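Local coordinates for protein transcription initiation factor TFIID subunit 5 (Encephalitozoon cuniculi, PDB 2J4B) that is a component of TFIID and SAGA, represented by its mainly helical N-terminal (NTD2) domain, and probably helps mediate regulation of RNA polymerase II transcription, at residues T10-L15 with Y35-H40; T17-E20 with F26-D29; F43-I46 with D52-K55; Y105-L110 with L130-Y135. One frame throughout, in Å; residues are numbered along the deposited sequence.

Interaction 1: residues T10-L15 with Y35-H40; sequences TSYVSL and YPLFIH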
loop_
_atom_site.group_PDB
_atom_site.type_symbol
_atom_site.label_atom_id
_atom_site.label_comp_id
_atom_site.label_asym_id
_atom_site.label_seq_id
_atom_site.Cartn_x
_atom_site.Cartn_y
_atom_site.Cartn_z
ATOM N N THR A 10 1.510 11.705 -2.016
ATOM C CA THR A 10 0.529 12.301 -2.911
ATOM C C THR A 10 -0.215 11.219 -3.697
ATOM O O THR A 10 -1.434 11.303 -3.871
ATOM C CB THR A 10 1.206 13.272 -3.904
ATOM O OG1 THR A 10 1.915 14.281 -3.179
ATOM C CG2 THR A 10 0.180 13.943 -4.798
ATOM N N SER A 11 0.523 10.203 -4.154
ATOM C CA SER A 11 -0.028 9.151 -5.000
ATOM C C SER A 11 -0.956 8.241 -4.206
ATOM O O SER A 11 -1.970 7.766 -4.724
ATOM C CB SER A 11 1.096 8.321 -5.636
ATOM O OG SER A 11 1.951 9.130 -6.433
ATOM N N TYR A 12 -0.597 7.999 -2.953
ATOM C CA TYR A 12 -1.429 7.227 -2.053
ATOM C C TYR A 12 -2.786 7.901 -1.853
ATOM O O TYR A 12 -3.826 7.280 -2.052
ATOM C CB TYR A 12 -0.719 7.064 -0.712
ATOM C CG TYR A 12 -1.529 6.319 0.321
ATOM C CD1 TYR A 12 -1.444 4.939 0.425
ATOM C CD2 TYR A 12 -2.363 6.993 1.194
ATOM C CE1 TYR A 12 -2.176 4.251 1.357
ATOM C CE2 TYR A 12 -3.101 6.314 2.134
ATOM C CZ TYR A 12 -3.003 4.944 2.216
ATOM O OH TYR A 12 -3.737 4.258 3.157
ATOM N N VAL A 13 -2.763 9.170 -1.459
ATOM C CA VAL A 13 -3.980 9.972 -1.311
ATOM C C VAL A 13 -4.854 10.003 -2.567
ATOM O O VAL A 13 -6.059 9.798 -2.498
ATOM C CB VAL A 13 -3.633 11.440 -0.951
ATOM C CG1 VAL A 13 -4.898 12.289 -0.914
ATOM C CG2 VAL A 13 -2.876 11.513 0.391
ATOM N N SER A 14 -4.243 10.286 -3.709
ATOM C CA SER A 14 -4.971 10.409 -4.974
ATOM C C SER A 14 -5.634 9.077 -5.379
ATOM O O SER A 14 -6.751 9.060 -5.916
ATOM C CB SER A 14 -4.017 10.912 -6.062
ATOM O OG SER A 14 -4.312 10.336 -7.321
ATOM N N LEU A 15 -4.948 7.970 -5.107
ATOM C CA LEU A 15 -5.544 6.644 -5.220
ATOM C C LEU A 15 -6.659 6.449 -4.199
ATOM O O LEU A 15 -7.760 6.046 -4.540
ATOM C CB LEU A 15 -4.487 5.568 -5.026
ATOM C CG LEU A 15 -5.004 4.126 -4.995
ATOM C CD1 LEU A 15 -5.761 3.757 -6.271
ATOM C CD2 LEU A 15 -3.836 3.189 -4.729
ATOM N N TYR A 35 -3.591 -1.056 2.166
ATOM C CA TYR A 35 -2.821 -1.479 3.342
ATOM C C TYR A 35 -1.367 -1.820 3.029
ATOM O O TYR A 35 -0.459 -1.254 3.655
ATOM C CB TYR A 35 -3.459 -2.670 4.070
ATOM C CG TYR A 35 -2.584 -3.189 5.209
ATOM C CD1 TYR A 35 -2.273 -2.379 6.292
ATOM C CD2 TYR A 35 -2.060 -4.461 5.187
ATOM C CE1 TYR A 35 -1.499 -2.834 7.315
ATOM C CE2 TYR A 35 -1.280 -4.934 6.216
ATOM C CZ TYR A 35 -1.003 -4.121 7.286
ATOM O OH TYR A 35 -0.205 -4.579 8.328
ATOM N N PRO A 36 -1.140 -2.771 2.098
ATOM C CA PRO A 36 0.233 -3.063 1.668
ATOM C C PRO A 36 0.924 -1.864 1.029
ATOM O O PRO A 36 2.096 -1.649 1.267
ATOM C CB PRO A 36 0.059 -4.206 0.660
ATOM C CG PRO A 36 -1.369 -4.155 0.254
ATOM C CD PRO A 36 -2.116 -3.634 1.416
ATOM N N LEU A 37 0.209 -1.074 0.247
ATOM C CA LEU A 37 0.794 0.133 -0.311
ATOM C C LEU A 37 1.255 1.095 0.797
ATOM O O LEU A 37 2.346 1.667 0.727
ATOM C CB LEU A 37 -0.225 0.839 -1.195
ATOM C CG LEU A 37 0.227 2.168 -1.806
ATOM C CD1 LEU A 37 1.661 2.109 -2.409
ATOM C CD2 LEU A 37 -0.826 2.606 -2.861
ATOM N N PHE A 38 0.397 1.263 1.802
ATOM C CA PHE A 38 0.663 2.090 2.977
ATOM C C PHE A 38 1.941 1.708 3.728
ATOM O O PHE A 38 2.791 2.544 3.992
ATOM C CB PHE A 38 -0.530 1.983 3.925
ATOM C CG PHE A 38 -0.300 2.561 5.284
ATOM C CD1 PHE A 38 -0.363 3.927 5.492
ATOM C CD2 PHE A 38 -0.086 1.731 6.374
ATOM C CE1 PHE A 38 -0.194 4.460 6.772
ATOM C CE2 PHE A 38 0.072 2.249 7.662
ATOM C CZ PHE A 38 0.020 3.612 7.855
ATOM N N ILE A 39 2.056 0.440 4.076
ATOM C CA ILE A 39 3.241 -0.052 4.770
ATOM C C ILE A 39 4.438 0.187 3.879
ATOM O O ILE A 39 5.477 0.663 4.328
ATOM C CB ILE A 39 3.119 -1.562 5.094
ATOM C CG1 ILE A 39 2.024 -1.786 6.148
ATOM C CG2 ILE A 39 4.453 -2.129 5.586
ATOM C CD1 ILE A 39 2.228 -1.002 7.435
ATOM N N HIS A 40 4.280 -0.122 2.597
ATOM C CA HIS A 40 5.394 -0.014 1.670
ATOM C C HIS A 40 5.912 1.414 1.552
ATOM O O HIS A 40 7.114 1.623 1.412
ATOM C CB HIS A 40 5.034 -0.586 0.297
ATOM C CG HIS A 40 5.330 -2.041 0.166
ATOM N ND1 HIS A 40 6.601 -2.553 0.297
ATOM C CD2 HIS A 40 4.521 -3.098 -0.074
ATOM C CE1 HIS A 40 6.565 -3.863 0.135
ATOM N NE2 HIS A 40 5.312 -4.219 -0.090
#
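Tyr-12 reaches across from helix 8-21 and points the side of its ring, CD1 and CE1, at Leu-37 and Phe-38. Its CD1 lies 3.9 Å from Leu-37 CG, which sits at the ring edge, close to the ring plane, while its CE1 is 3.8 Å from Phe-38 CB. The phenol continues past that methylene, so that Tyr-12 OH comes 4.1 Å from Phe-38 CD1. One turn further along the first helix, Leu-15 meets Leu-37 methyl to methyl, with the two CD2 atoms 3.6 Å apart; the same Leu-37 methyl also lies near Tyr-12 CD1. In Tyr-12, CG anti to the backbone N (chi1 178°) carries the ring across to helix 34-47.

No hydrogen bond crosses between the two segments; the buried hydroxyl of Tyr-12 is satisfied by His-65 NE2, which would fix how far the ring reaches. His-65 also meets the Phe-38 ring edge-to-face, and Phe-57 packs against both Tyr-12 and Phe-38. The two helix segments run nearly antiparallel, at 164°, with their axes 11.0 Å apart at closest approach, a spacing filled by these large side chains. Helix 120-129 adds Ile-122 against both Leu-15 and Leu-37, whereas helix 51-61 supplies Phe-57 and Tyr-61 beside Tyr-12, so the pair lies deep in the helical domain.

Interaction 2: residues T17-E20 with F26-D29; sequences TWIE and FKND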
loop_
_atom_site.group_PDB
_atom_site.type_symbol
_atom_site.label_atom_id
_atom_site.label_comp_id
_atom_site.label_asym_id
_atom_site.label_seq_id
_atom_site.Cartn_x
_atom_site.Cartn_y
_atom_site.Cartn_z
ATOM N N THR A 17 -8.516 8.622 -2.771
ATOM C CA THR A 17 -9.662 9.465 -3.090
ATOM C C THR A 17 -10.468 8.917 -4.271
ATOM O O THR A 17 -11.699 9.080 -4.338
ATOM C CB THR A 17 -9.202 10.902 -3.411
ATOM O OG1 THR A 17 -8.395 11.395 -2.329
ATOM C CG2 THR A 17 -10.391 11.809 -3.640
ATOM N N TRP A 18 -9.764 8.273 -5.199
ATOM C CA TRP A 18 -10.400 7.669 -6.365
ATOM C C TRP A 18 -11.205 6.452 -5.937
ATOM O O TRP A 18 -12.370 6.313 -6.295
ATOM C CB TRP A 18 -9.344 7.300 -7.405
ATOM C CG TRP A 18 -9.874 6.585 -8.604
ATOM C CD1 TRP A 18 -10.463 7.142 -9.698
ATOM C CD2 TRP A 18 -9.841 5.162 -8.836
ATOM N NE1 TRP A 18 -10.807 6.158 -10.595
ATOM C CE2 TRP A 18 -10.434 4.935 -10.092
ATOM C CE3 TRP A 18 -9.360 4.067 -8.102
ATOM C CZ2 TRP A 18 -10.570 3.651 -10.637
ATOM C CZ3 TRP A 18 -9.489 2.798 -8.637
ATOM C CH2 TRP A 18 -10.098 2.598 -9.899
ATOM N N ILE A 19 -10.578 5.575 -5.156
ATOM C CA ILE A 19 -11.258 4.383 -4.623
ATOM C C ILE A 19 -12.537 4.731 -3.861
ATOM O O ILE A 19 -13.609 4.219 -4.165
ATOM C CB ILE A 19 -10.363 3.621 -3.654
ATOM C CG1 ILE A 19 -9.184 3.006 -4.410
ATOM C CG2 ILE A 19 -11.188 2.570 -2.884
ATOM C CD1 ILE A 19 -8.140 2.410 -3.518
ATOM N N GLU A 20 -12.414 5.611 -2.873
ATOM C CA GLU A 20 -13.536 5.958 -2.022
ATOM C C GLU A 20 -14.725 6.502 -2.830
ATOM O O GLU A 20 -15.858 6.484 -2.362
ATOM C CB GLU A 20 -13.085 6.964 -0.955
ATOM C CG GLU A 20 -12.082 6.383 0.053
ATOM C CD GLU A 20 -11.575 7.427 1.052
ATOM O OE1 GLU A 20 -11.659 8.636 0.734
ATOM O OE2 GLU A 20 -11.095 7.036 2.151
ATOM N N PHE A 26 -17.095 -2.235 -6.492
ATOM C CA PHE A 26 -15.662 -2.383 -6.707
ATOM C C PHE A 26 -14.847 -2.007 -5.473
ATOM O O PHE A 26 -13.713 -2.473 -5.307
ATOM C CB PHE A 26 -15.210 -1.515 -7.876
ATOM C CG PHE A 26 -15.994 -1.739 -9.143
ATOM C CD1 PHE A 26 -16.159 -3.015 -9.657
ATOM C CD2 PHE A 26 -16.544 -0.666 -9.830
ATOM C CE1 PHE A 26 -16.872 -3.210 -10.808
ATOM C CE2 PHE A 26 -17.251 -0.858 -10.982
ATOM C CZ PHE A 26 -17.419 -2.121 -11.478
ATOM N N LYS A 27 -15.413 -1.168 -4.610
ATOM C CA LYS A 27 -14.681 -0.677 -3.434
ATOM C C LYS A 27 -14.119 -1.819 -2.573
ATOM O O LYS A 27 -13.055 -1.698 -1.979
ATOM C CB LYS A 27 -15.591 0.206 -2.586
ATOM C CG LYS A 27 -14.856 1.191 -1.719
ATOM C CD LYS A 27 -15.823 1.982 -0.875
ATOM C CE LYS A 27 -16.646 2.925 -1.705
ATOM N NZ LYS A 27 -17.934 3.241 -1.025
ATOM N N ASN A 28 -14.877 -2.906 -2.514
ATOM C CA ASN A 28 -14.545 -4.123 -1.783
ATOM C C ASN A 28 -13.219 -4.708 -2.248
ATOM O O ASN A 28 -12.380 -5.115 -1.442
ATOM C CB ASN A 28 -15.647 -5.143 -2.086
ATOM C CG ASN A 28 -15.948 -6.068 -0.939
ATOM O OD1 ASN A 28 -16.399 -7.196 -1.165
ATOM N ND2 ASN A 28 -15.754 -5.605 0.284
ATOM N N ASP A 29 -13.048 -4.781 -3.563
ATOM C CA ASP A 29 -11.849 -5.343 -4.143
ATOM C C ASP A 29 -10.702 -4.348 -4.189
ATOM O O ASP A 29 -9.568 -4.745 -4.361
ATOM C CB ASP A 29 -12.113 -5.813 -5.573
ATOM C CG ASP A 29 -12.860 -7.095 -5.630
ATOM O OD1 ASP A 29 -13.018 -7.752 -4.563
ATOM O OD2 ASP A 29 -13.295 -7.436 -6.753
#
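The backbone O of Ile-19 has the side chain of Lys-27 passing beside it and also pairs in a hydrogen bond with Ser-22 OG, in the link just after its own helix. Lys-27 CG lies 4.1 Å from this oxygen, and CG is equally close to the CG2 methyl of Ile-19, so the first part of the lysine chain packs on one branch of the isoleucine. Beyond that the chain bends at chi3 (-69°), which carries CE over to the next carbonyl, 3.7 Å from Glu-20 O. These are van der Waals approaches, and no hydrogen bond joins the two segments. The ammonium group instead forms a salt bridge with Asp-24, at the start of the helix to which Lys-27 belongs. Its position beside carbonyls near the C-terminal end of helix 8-21 would probably be electrostatically favourable as well.

Ile-19, which is buried, also touches Leu-30 of helix 24-30. At the closest point the CA atoms of Ile-19 and Lys-27 are 6.2 Å apart. The contact joins two consecutive helices of this mainly helical domain: the short link 22-23 brings the end of helix 8-21 and the start of helix 24-30 together.

Interaction 3: residues F43-I46 with D52-K55; sequences FDLI and DEAK
Leu-45 and Ala-54 bring together the two arms of a helical hairpin, in which helix 34-47 turns through a three-residue link into helix 51-61 and the chain runs back roughly antiparallel. The small side chain of Ala-54 allows a close approach, with the CA atoms of Leu-45 and Ala-54 5.3 Å apart. Here the packing is tight: the CB atoms of these two residues lie 3.7 Å from each other, and the CD1 branch of Leu-45 comes down on the backbone, 3.8 Å from Ala-54 CA. Ile-46 closes in on the same alanine methyl, its CG1 being 4.0 Å from Ala-54 CB. Ile-46 also packs on Val-81 and Ile-84 of helix 81-86, which continues the apolar side.

The outer side is looser. Glu-53 is exposed; its extended chain crosses Leu-45 at about a right angle, and its carboxylate borders the leucine without any hydrogen bond between the segments. In Leu-45, chi1 -69° and chi2 167° set the fork of the side chain so that CD1 lies on the backbone of Ala-54 and CD2 beside the carboxylate, 4.0 Å from Glu-53 OE1.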
loop_
_atom_site.group_PDB
_atom_site.type_symbol
_atom_site.label_atom_id
_atom_site.label_comp_id
_atom_site.label_asym_id
_atom_site.label_seq_id
_atom_site.Cartn_x
_atom_site.Cartn_y
_atom_site.Cartn_z
ATOM N N PHE A 43 7.848 2.029 4.884
ATOM C CA PHE A 43 9.161 1.402 4.827
ATOM C C PHE A 43 10.100 2.125 3.852
ATOM O O PHE A 43 11.320 2.174 4.073
ATOM C CB PHE A 43 9.019 -0.063 4.431
ATOM C CG PHE A 43 8.579 -0.968 5.557
ATOM C CD1 PHE A 43 8.194 -0.459 6.783
ATOM C CD2 PHE A 43 8.528 -2.341 5.366
ATOM C CE1 PHE A 43 7.792 -1.293 7.791
ATOM C CE2 PHE A 43 8.119 -3.188 6.386
ATOM C CZ PHE A 43 7.741 -2.662 7.587
ATOM N N ASP A 44 9.541 2.690 2.781
ATOM C CA ASP A 44 10.356 3.384 1.783
ATOM C C ASP A 44 10.868 4.757 2.270
ATOM O O ASP A 44 11.998 5.151 1.957
ATOM C CB ASP A 44 9.601 3.505 0.473
ATOM C CG ASP A 44 9.811 2.308 -0.425
ATOM O OD1 ASP A 44 10.900 1.705 -0.327
ATOM O OD2 ASP A 44 8.909 1.951 -1.235
ATOM N N LEU A 45 10.055 5.465 3.052
ATOM C CA LEU A 45 10.484 6.710 3.684
ATOM C C LEU A 45 11.578 6.472 4.729
ATOM O O LEU A 45 12.496 7.304 4.903
ATOM C CB LEU A 45 9.290 7.432 4.323
ATOM C CG LEU A 45 8.258 8.010 3.339
ATOM C CD1 LEU A 45 6.971 8.418 4.110
ATOM C CD2 LEU A 45 8.810 9.175 2.490
ATOM N N ILE A 46 11.474 5.344 5.423
ATOM C CA ILE A 46 12.481 4.925 6.400
ATOM C C ILE A 46 13.822 4.603 5.727
ATOM O O ILE A 46 14.889 5.016 6.191
ATOM C CB ILE A 46 12.003 3.699 7.189
ATOM C CG1 ILE A 46 10.926 4.103 8.206
ATOM C CG2 ILE A 46 13.152 3.031 7.910
ATOM C CD1 ILE A 46 10.239 2.902 8.849
ATOM N N ASP A 52 11.141 11.247 10.222
ATOM C CA ASP A 52 10.091 12.178 10.584
ATOM C C ASP A 52 8.904 12.044 9.631
ATOM O O ASP A 52 7.769 11.788 10.053
ATOM C CB ASP A 52 10.627 13.608 10.583
ATOM C CG ASP A 52 11.403 13.942 11.851
ATOM O OD1 ASP A 52 11.340 13.155 12.824
ATOM O OD2 ASP A 52 12.066 14.999 11.883
ATOM N N GLU A 53 9.179 12.199 8.340
ATOM C CA GLU A 53 8.142 12.154 7.343
ATOM C C GLU A 53 7.398 10.837 7.446
ATOM O O GLU A 53 6.174 10.800 7.279
ATOM C CB GLU A 53 8.729 12.320 5.940
ATOM C CG GLU A 53 9.334 13.701 5.672
ATOM C CD GLU A 53 9.534 13.959 4.183
ATOM O OE1 GLU A 53 9.072 13.112 3.383
ATOM O OE2 GLU A 53 10.139 15.001 3.808
ATOM N N ALA A 54 8.148 9.769 7.727
ATOM C CA ALA A 54 7.584 8.425 7.823
ATOM C C ALA A 54 6.582 8.326 8.955
ATOM O O ALA A 54 5.499 7.786 8.773
ATOM C CB ALA A 54 8.688 7.388 7.996
ATOM N N LYS A 55 6.930 8.873 10.115
ATOM C CA LYS A 55 6.047 8.810 11.281
ATOM C C LYS A 55 4.779 9.634 11.091
ATOM O O LYS A 55 3.707 9.230 11.535
ATOM C CB LYS A 55 6.783 9.255 12.541
ATOM C CG LYS A 55 7.962 8.356 12.919
ATOM C CD LYS A 55 8.540 8.726 14.278
ATOM C CE LYS A 55 9.169 10.087 14.285
ATOM N NZ LYS A 55 9.054 10.683 15.651
#

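Interaction 4: residues Y105-L110 with L130-Y135; sequences YAFDLL and LDIKVY
Phe-107 offers one face of its ring to the CG2 methyl of Val-134, which stands almost exactly over the centre. The methyl carbon is 3.6 Å from the centroid of the Phe-107 ring and only 8° off the ring normal, a clear CH-pi contact. All six ring carbons are therefore nearly equally distant from it, with Phe-107 CG at 3.7 Å from Val-134 CG2. The other branch of the valine, CG1, sits toward the root of the ring, 4.1 Å from Phe-107 CB. Val-134 turns CG1 anti to its backbone N (chi1 178°), an orientation that delivers CG2 to the ring.

Two residues back along the strand, Ile-132 faces the same helix and approaches the ring more loosely, with its CG2 4.3 Å from Phe-107 CD1. Ile-132 also packs on Met-102 of strand 98-103, while Lys-133 is tied by backbone hydrogen bonds to Leu-100 and Met-102 in that strand. The two strands are parallel, and the chain links them through helices 104-116 and 120-129: a beta-alpha-beta crossover in which the first connecting helix packs against the second strand. The contact lies at the domain surface. With no hydrogen bond or charge pair between the segments, cohesion rests on dispersion and the CH-pi contact; these apolar groups join helix to strand, whose own place is set largely by its backbone bonds to strand 98-103.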
loop_
_atom_site.group_PDB
_atom_site.type_symbol
_atom_site.label_atom_id
_atom_site.label_comp_id
_atom_site.label_asym_id
_atom_site.label_seq_id
_atom_site.Cartn_x
_atom_site.Cartn_y
_atom_site.Cartn_z
ATOM N N TYR A 105 -13.095 -6.574 -13.471
ATOM C CA TYR A 105 -13.456 -5.182 -13.719
ATOM C C TYR A 105 -12.727 -4.183 -12.786
ATOM O O TYR A 105 -12.142 -3.217 -13.250
ATOM C CB TYR A 105 -14.964 -5.008 -13.608
ATOM C CG TYR A 105 -15.736 -5.884 -14.557
ATOM C CD1 TYR A 105 -15.542 -5.789 -15.926
ATOM C CD2 TYR A 105 -16.651 -6.825 -14.086
ATOM C CE1 TYR A 105 -16.232 -6.599 -16.799
ATOM C CE2 TYR A 105 -17.353 -7.632 -14.958
ATOM C CZ TYR A 105 -17.132 -7.515 -16.313
ATOM O OH TYR A 105 -17.818 -8.319 -17.207
ATOM N N ALA A 106 -12.787 -4.413 -11.476
ATOM C CA ALA A 106 -12.049 -3.603 -10.498
ATOM C C ALA A 106 -10.575 -3.506 -10.872
ATOM O O ALA A 106 -9.979 -2.413 -10.853
ATOM C CB ALA A 106 -12.193 -4.196 -9.100
ATOM N N PHE A 107 -9.987 -4.654 -11.198
ATOM C CA PHE A 107 -8.621 -4.686 -11.686
ATOM C C PHE A 107 -8.452 -3.730 -12.873
ATOM O O PHE A 107 -7.585 -2.860 -12.856
ATOM C CB PHE A 107 -8.232 -6.112 -12.103
ATOM C CG PHE A 107 -6.802 -6.255 -12.542
ATOM C CD1 PHE A 107 -5.761 -6.099 -11.632
ATOM C CD2 PHE A 107 -6.495 -6.571 -13.858
ATOM C CE1 PHE A 107 -4.440 -6.263 -12.029
ATOM C CE2 PHE A 107 -5.192 -6.730 -14.265
ATOM C CZ PHE A 107 -4.159 -6.572 -13.360
ATOM N N ASP A 108 -9.274 -3.895 -13.901
ATOM C CA ASP A 108 -9.129 -3.083 -15.103
ATOM C C ASP A 108 -9.288 -1.577 -14.798
ATOM O O ASP A 108 -8.451 -0.752 -15.189
ATOM C CB ASP A 108 -10.086 -3.550 -16.191
ATOM C CG ASP A 108 -9.633 -3.128 -17.568
ATOM O OD1 ASP A 108 -9.500 -1.911 -17.807
ATOM O OD2 ASP A 108 -9.382 -4.001 -18.422
ATOM N N LEU A 109 -10.333 -1.215 -14.073
ATOM C CA LEU A 109 -10.475 0.167 -13.635
ATOM C C LEU A 109 -9.213 0.640 -12.911
ATOM O O LEU A 109 -8.729 1.751 -13.169
ATOM C CB LEU A 109 -11.722 0.337 -12.756
ATOM C CG LEU A 109 -13.022 0.271 -13.571
ATOM C CD1 LEU A 109 -14.236 0.017 -12.678
ATOM C CD2 LEU A 109 -13.224 1.537 -14.426
ATOM N N LEU A 110 -8.675 -0.207 -12.027
ATOM C CA LEU A 110 -7.518 0.152 -11.187
ATOM C C LEU A 110 -6.263 0.452 -11.988
ATOM O O LEU A 110 -5.545 1.388 -11.669
ATOM C CB LEU A 110 -7.206 -0.959 -10.173
ATOM C CG LEU A 110 -5.907 -0.817 -9.348
ATOM C CD1 LEU A 110 -5.986 0.376 -8.347
ATOM C CD2 LEU A 110 -5.582 -2.098 -8.640
ATOM N N LEU A 130 3.250 -7.032 -4.997
ATOM C CA LEU A 130 1.895 -7.515 -4.841
ATOM C C LEU A 130 1.600 -8.681 -5.749
ATOM O O LEU A 130 2.047 -8.733 -6.874
ATOM C CB LEU A 130 0.871 -6.413 -5.099
ATOM C CG LEU A 130 0.913 -5.229 -4.151
ATOM C CD1 LEU A 130 -0.280 -4.329 -4.380
ATOM C CD2 LEU A 130 0.962 -5.744 -2.740
ATOM N N ASP A 131 0.821 -9.617 -5.232
ATOM C CA ASP A 131 0.500 -10.811 -5.956
ATOM C C ASP A 131 -1.002 -10.867 -6.121
ATOM O O ASP A 131 -1.705 -11.405 -5.255
ATOM C CB ASP A 131 1.004 -12.003 -5.169
ATOM C CG ASP A 131 0.905 -13.252 -5.932
ATOM O OD1 ASP A 131 0.138 -13.252 -6.915
ATOM O OD2 ASP A 131 1.601 -14.224 -5.560
ATOM N N ILE A 132 -1.494 -10.293 -7.227
ATOM C CA ILE A 132 -2.929 -10.108 -7.432
ATOM C C ILE A 132 -3.511 -11.247 -8.284
ATOM O O ILE A 132 -3.135 -11.418 -9.432
ATOM C CB ILE A 132 -3.241 -8.758 -8.118
ATOM C CG1 ILE A 132 -2.620 -7.585 -7.337
ATOM C CG2 ILE A 132 -4.755 -8.555 -8.269
ATOM C CD1 ILE A 132 -2.825 -6.180 -7.997
ATOM N N LYS A 133 -4.418 -12.026 -7.699
ATOM C CA LYS A 133 -5.203 -12.988 -8.442
ATOM C C LYS A 133 -6.442 -12.339 -9.041
ATOM O O LYS A 133 -7.349 -11.933 -8.307
ATOM C CB LYS A 133 -5.634 -14.132 -7.546
ATOM C CG LYS A 133 -6.541 -15.126 -8.275
ATOM C CD LYS A 133 -6.788 -16.353 -7.457
ATOM C CE LYS A 133 -8.087 -16.991 -7.859
ATOM N NZ LYS A 133 -8.176 -17.113 -9.322
ATOM N N VAL A 134 -6.499 -12.261 -10.372
ATOM C CA VAL A 134 -7.606 -11.576 -11.059
ATOM C C VAL A 134 -8.664 -12.604 -11.427
ATOM O O VAL A 134 -8.440 -13.441 -12.297
ATOM C CB VAL A 134 -7.120 -10.808 -12.317
ATOM C CG1 VAL A 134 -8.289 -10.139 -13.053
ATOM C CG2 VAL A 134 -6.061 -9.783 -11.949
ATOM N N TYR A 135 -9.800 -12.569 -10.727
ATOM C CA TYR A 135 -10.886 -13.508 -10.987
ATOM C C TYR A 135 -11.565 -13.110 -12.272
ATOM O O TYR A 135 -12.002 -11.965 -12.406
ATOM C CB TYR A 135 -11.939 -13.567 -9.863
ATOM C CG TYR A 135 -13.099 -14.440 -10.285
ATOM C CD1 TYR A 135 -13.023 -15.831 -10.207
ATOM C CD2 TYR A 135 -14.234 -13.888 -10.863
ATOM C CE1 TYR A 135 -14.064 -16.627 -10.648
ATOM C CE2 TYR A 135 -15.284 -14.692 -11.307
ATOM C CZ TYR A 135 -15.185 -16.043 -11.204
ATOM O OH TYR A 135 -16.227 -16.813 -11.652
#

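Helix 8-21 serves both interaction 1 and interaction 2, and helix 34-47 both interaction 1 and interaction 3, so interaction 1 lies between the other two helix pairs, its centre 13 Å from each. Interactions 2 and 3 sit on opposite sides of the chain's centre, 25 Å apart between centres. Interaction 4 adds the sheet end of the domain: Leu-15 CD1 meets Leu-110 CD1 at 4.0 Å and Pro-36 CB meets Leu-130 CD2 at 3.8 Å, joining it to interaction 1. It also touches interaction 2, where Phe-26 CE2 lies 3.6 Å from Leu-109 CD1. Interaction 3 stays separate from interaction 4, nearest atoms about 11 Å apart.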